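Local structure of sorbitol dehydrogenase (Gluconobacter oxydans, 5ITG) at residues 423-428 against 433-438. The protein probably oxidises D-sorbitol to L-sorbose, a dehydrogenase with a Rossmann fold that uses an NADP-type cofactor. Residues are numbered along the deposited sequence; the frame is centred on the assembly and turned at random.
Sequences YESSEP and AEWKLA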
ATOM      1  N   TYR A 423     -12.895   1.706 -25.590  1.00 28.20           N
ATOM      2  CA  TYR A 423     -12.596   2.228 -24.267  1.00 26.71           C
ATOM      3  C   TYR A 423     -11.482   3.256 -24.374  1.00 27.52           C
ATOM      4  O   TYR A 423     -10.841   3.382 -25.413  1.00 25.53           O
ATOM      5  CB  TYR A 423     -12.165   1.075 -23.345  1.00 26.88           C
ATOM      6  CG  TYR A 423     -10.964   0.308 -23.866  1.00 25.10           C
ATOM      7  CD1 TYR A 423      -9.669   0.803 -23.707  1.00 24.02           C
ATOM      8  CD2 TYR A 423     -11.129  -0.879 -24.574  1.00 23.07           C
ATOM      9  CE1 TYR A 423      -8.570   0.136 -24.246  1.00 20.88           C
ATOM     10  CE2 TYR A 423     -10.040  -1.553 -25.119  1.00 23.46           C
ATOM     11  CZ  TYR A 423      -8.763  -1.035 -24.950  1.00 20.08           C
ATOM     12  OH  TYR A 423      -7.692  -1.681 -25.503  1.00 18.14           O
ATOM     13  N   GLU A 424     -11.254   3.993 -23.296  1.00 28.98           N
ATOM     14  CA  GLU A 424     -10.200   4.993 -23.288  1.00 30.54           C
ATOM     15  C   GLU A 424      -9.408   4.832 -22.006  1.00 30.43           C
ATOM     16  O   GLU A 424      -9.915   5.129 -20.927  1.00 30.92           O
ATOM     17  CB  GLU A 424     -10.797   6.398 -23.347  1.00 34.34           C
ATOM     18  CG  GLU A 424     -10.161   7.278 -24.405  1.00 39.78           C
ATOM     19  CD  GLU A 424     -10.318   6.697 -25.801  1.00 42.92           C
ATOM     20  OE1 GLU A 424     -11.471   6.440 -26.209  1.00 46.08           O
ATOM     21  OE2 GLU A 424      -9.294   6.495 -26.492  1.00 44.91           O
ATOM     22  N   SER A 425      -8.172   4.353 -22.112  1.00 27.87           N
ATOM     23  CA  SER A 425      -7.362   4.185 -20.917  1.00 27.44           C
ATOM     24  C   SER A 425      -6.790   5.529 -20.499  1.00 26.38           C
ATOM     25  O   SER A 425      -6.679   6.450 -21.307  1.00 25.54           O
ATOM     26  CB  SER A 425      -6.226   3.189 -21.158  1.00 26.87           C
ATOM     27  OG  SER A 425      -5.305   3.673 -22.111  1.00 28.85           O
ATOM     28  N   SER A 426      -6.427   5.635 -19.230  1.00 27.05           N
ATOM     29  CA  SER A 426      -5.865   6.864 -18.692  1.00 27.80           C
ATOM     30  C   SER A 426      -4.334   6.832 -18.634  1.00 27.26           C
ATOM     31  O   SER A 426      -3.736   5.872 -18.147  1.00 26.73           O
ATOM     32  CB  SER A 426      -6.432   7.113 -17.292  1.00 30.77           C
ATOM     33  OG  SER A 426      -5.720   8.134 -16.617  1.00 34.19           O
ATOM     34  N   GLU A 427      -3.713   7.883 -19.158  1.00 24.55           N
ATOM     35  CA  GLU A 427      -2.262   8.023 -19.151  1.00 24.49           C
ATOM     36  C   GLU A 427      -1.988   9.502 -18.892  1.00 24.41           C
ATOM     37  O   GLU A 427      -1.775  10.281 -19.820  1.00 25.76           O
ATOM     38  CB  GLU A 427      -1.664   7.597 -20.494  1.00 21.95           C
ATOM     39  CG  GLU A 427      -1.768   6.101 -20.775  1.00 23.70           C
ATOM     40  CD  GLU A 427      -0.704   5.283 -20.058  1.00 24.64           C
ATOM     41  OE1 GLU A 427      -0.013   5.830 -19.171  1.00 20.02           O
ATOM     42  OE2 GLU A 427      -0.561   4.087 -20.386  1.00 23.87           O
ATOM     43  N   PRO A 428      -1.999   9.904 -17.619  1.00 25.71           N
ATOM     44  CA  PRO A 428      -1.761  11.290 -17.204  1.00 27.11           C
ATOM     45  C   PRO A 428      -0.512  11.951 -17.786  1.00 27.81           C
ATOM     46  O   PRO A 428      -0.541  13.128 -18.136  1.00 29.01           O
ATOM     47  CB  PRO A 428      -1.697  11.182 -15.683  1.00 27.45           C
ATOM     48  CG  PRO A 428      -2.647  10.071 -15.392  1.00 26.72           C
ATOM     49  CD  PRO A 428      -2.266   9.052 -16.446  1.00 25.93           C
ATOM     50  N   ALA A 433       1.166  14.598 -28.390  1.00 36.16           N
ATOM     51  CA  ALA A 433       2.242  13.933 -29.109  1.00 36.00           C
ATOM     52  C   ALA A 433       2.248  12.432 -28.799  1.00 35.07           C
ATOM     53  O   ALA A 433       2.200  11.599 -29.704  1.00 35.39           O
ATOM     54  CB  ALA A 433       3.581  14.552 -28.728  1.00 35.50           C
ATOM     55  N   GLU A 434       2.302  12.091 -27.519  1.00 34.39           N
ATOM     56  CA  GLU A 434       2.315  10.688 -27.122  1.00 34.40           C
ATOM     57  C   GLU A 434       1.108   9.917 -27.654  1.00 33.39           C
ATOM     58  O   GLU A 434       1.261   8.858 -28.264  1.00 32.89           O
ATOM     59  CB  GLU A 434       2.365  10.569 -25.598  1.00 35.33           C
ATOM     60  CG  GLU A 434       3.687  10.984 -24.971  1.00 37.20           C
ATOM     61  CD  GLU A 434       4.003  12.453 -25.177  1.00 38.85           C
ATOM     62  OE1 GLU A 434       3.247  13.309 -24.670  1.00 38.65           O
ATOM     63  OE2 GLU A 434       5.012  12.750 -25.849  1.00 40.82           O
ATOM     64  N   TRP A 435      -0.090  10.452 -27.428  1.00 33.83           N
ATOM     65  CA  TRP A 435      -1.310   9.788 -27.875  1.00 34.28           C
ATOM     66  C   TRP A 435      -1.397   9.610 -29.382  1.00 35.08           C
ATOM     67  O   TRP A 435      -2.039   8.676 -29.858  1.00 34.49           O
ATOM     68  CB  TRP A 435      -2.548  10.535 -27.367  1.00 33.84           C
ATOM     69  CG  TRP A 435      -2.968  10.116 -25.990  1.00 33.69           C
ATOM     70  CD1 TRP A 435      -3.067  10.909 -24.884  1.00 33.00           C
ATOM     71  CD2 TRP A 435      -3.359   8.798 -25.574  1.00 31.98           C
ATOM     72  NE1 TRP A 435      -3.497  10.170 -23.807  1.00 31.58           N
ATOM     73  CE2 TRP A 435      -3.683   8.871 -24.202  1.00 31.27           C
ATOM     74  CE3 TRP A 435      -3.467   7.564 -26.228  1.00 32.18           C
ATOM     75  CZ2 TRP A 435      -4.111   7.756 -23.469  1.00 31.61           C
ATOM     76  CZ3 TRP A 435      -3.893   6.453 -25.500  1.00 31.34           C
ATOM     77  CH2 TRP A 435      -4.209   6.560 -24.135  1.00 29.73           C
ATOM     78  N   LYS A 436      -0.758  10.501 -30.135  1.00 35.45           N
ATOM     79  CA  LYS A 436      -0.775  10.390 -31.587  1.00 37.62           C
ATOM     80  C   LYS A 436      -0.030   9.121 -31.974  1.00 37.43           C
ATOM     81  O   LYS A 436      -0.488   8.351 -32.815  1.00 39.00           O
ATOM     82  CB  LYS A 436      -0.090  11.594 -32.239  1.00 40.28           C
ATOM     83  CG  LYS A 436       0.068  11.462 -33.754  1.00 42.89           C
ATOM     84  CD  LYS A 436       0.816  12.652 -34.345  1.00 46.04           C
ATOM     85  CE  LYS A 436       0.918  12.558 -35.864  1.00 46.32           C
ATOM     86  NZ  LYS A 436       1.574  13.762 -36.449  1.00 45.39           N
ATOM     87  N   LEU A 437       1.124   8.916 -31.353  1.00 36.30           N
ATOM     88  CA  LEU A 437       1.941   7.738 -31.616  1.00 35.58           C
ATOM     89  C   LEU A 437       1.186   6.477 -31.217  1.00 34.73           C
ATOM     90  O   LEU A 437       1.093   5.523 -31.986  1.00 35.18           O
ATOM     91  CB  LEU A 437       3.250   7.813 -30.823  1.00 34.90           C
ATOM     92  CG  LEU A 437       4.232   8.926 -31.193  1.00 34.62           C
ATOM     93  CD1 LEU A 437       5.398   8.921 -30.215  1.00 34.00           C
ATOM     94  CD2 LEU A 437       4.727   8.723 -32.616  1.00 34.34           C
ATOM     95  N   ALA A 438       0.651   6.493 -30.004  1.00 35.49           N
ATOM     96  CA  ALA A 438      -0.090   5.362 -29.461  1.00 36.78           C
ATOM     97  C   ALA A 438      -1.230   4.914 -30.364  1.00 37.67           C
ATOM     98  O   ALA A 438      -1.539   3.727 -30.429  1.00 36.47           O
ATOM     99  CB  ALA A 438      -0.637   5.717 -28.091  1.00 35.11           C
TER
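The indole of W435 reaches from helix 432-439 to the extended loop 423-428 and meets it with the outer CZ2-CH2 bond of its six-membered ring. S425 comes there at the ring edge and in the ring plane, OG lying 3.7 Å from W435 CH2, while the carbonyl O of S425 approaches W435 CZ2 obliquely at 3.6 Å. Beside them the aliphatic part of E427 approaches the same bond obliquely, CB lying 3.9 Å from W435 CZ2, and the two side chains cross at about a right angle. With E427 CG beside the backbone N (chi1 -69°) and the chain bent at chi2, the methylenes stay beside the indole while the carboxylate turns off to Y409 OH and the backbone N of C378, which fix its rotation. Replacing W435 with an alanine would probably open a gap between helix and loop and leave the E427 methylenes without their aromatic neighbour. A salt bridge from E424 to K439 also ties the loop to this helix, and Y423 packs against helix 288-312. The contact is a worked example of an aromatic side chain spanning from a short helix to the loop that precedes it, here within the mannitol dehydrogenase C-terminal domain.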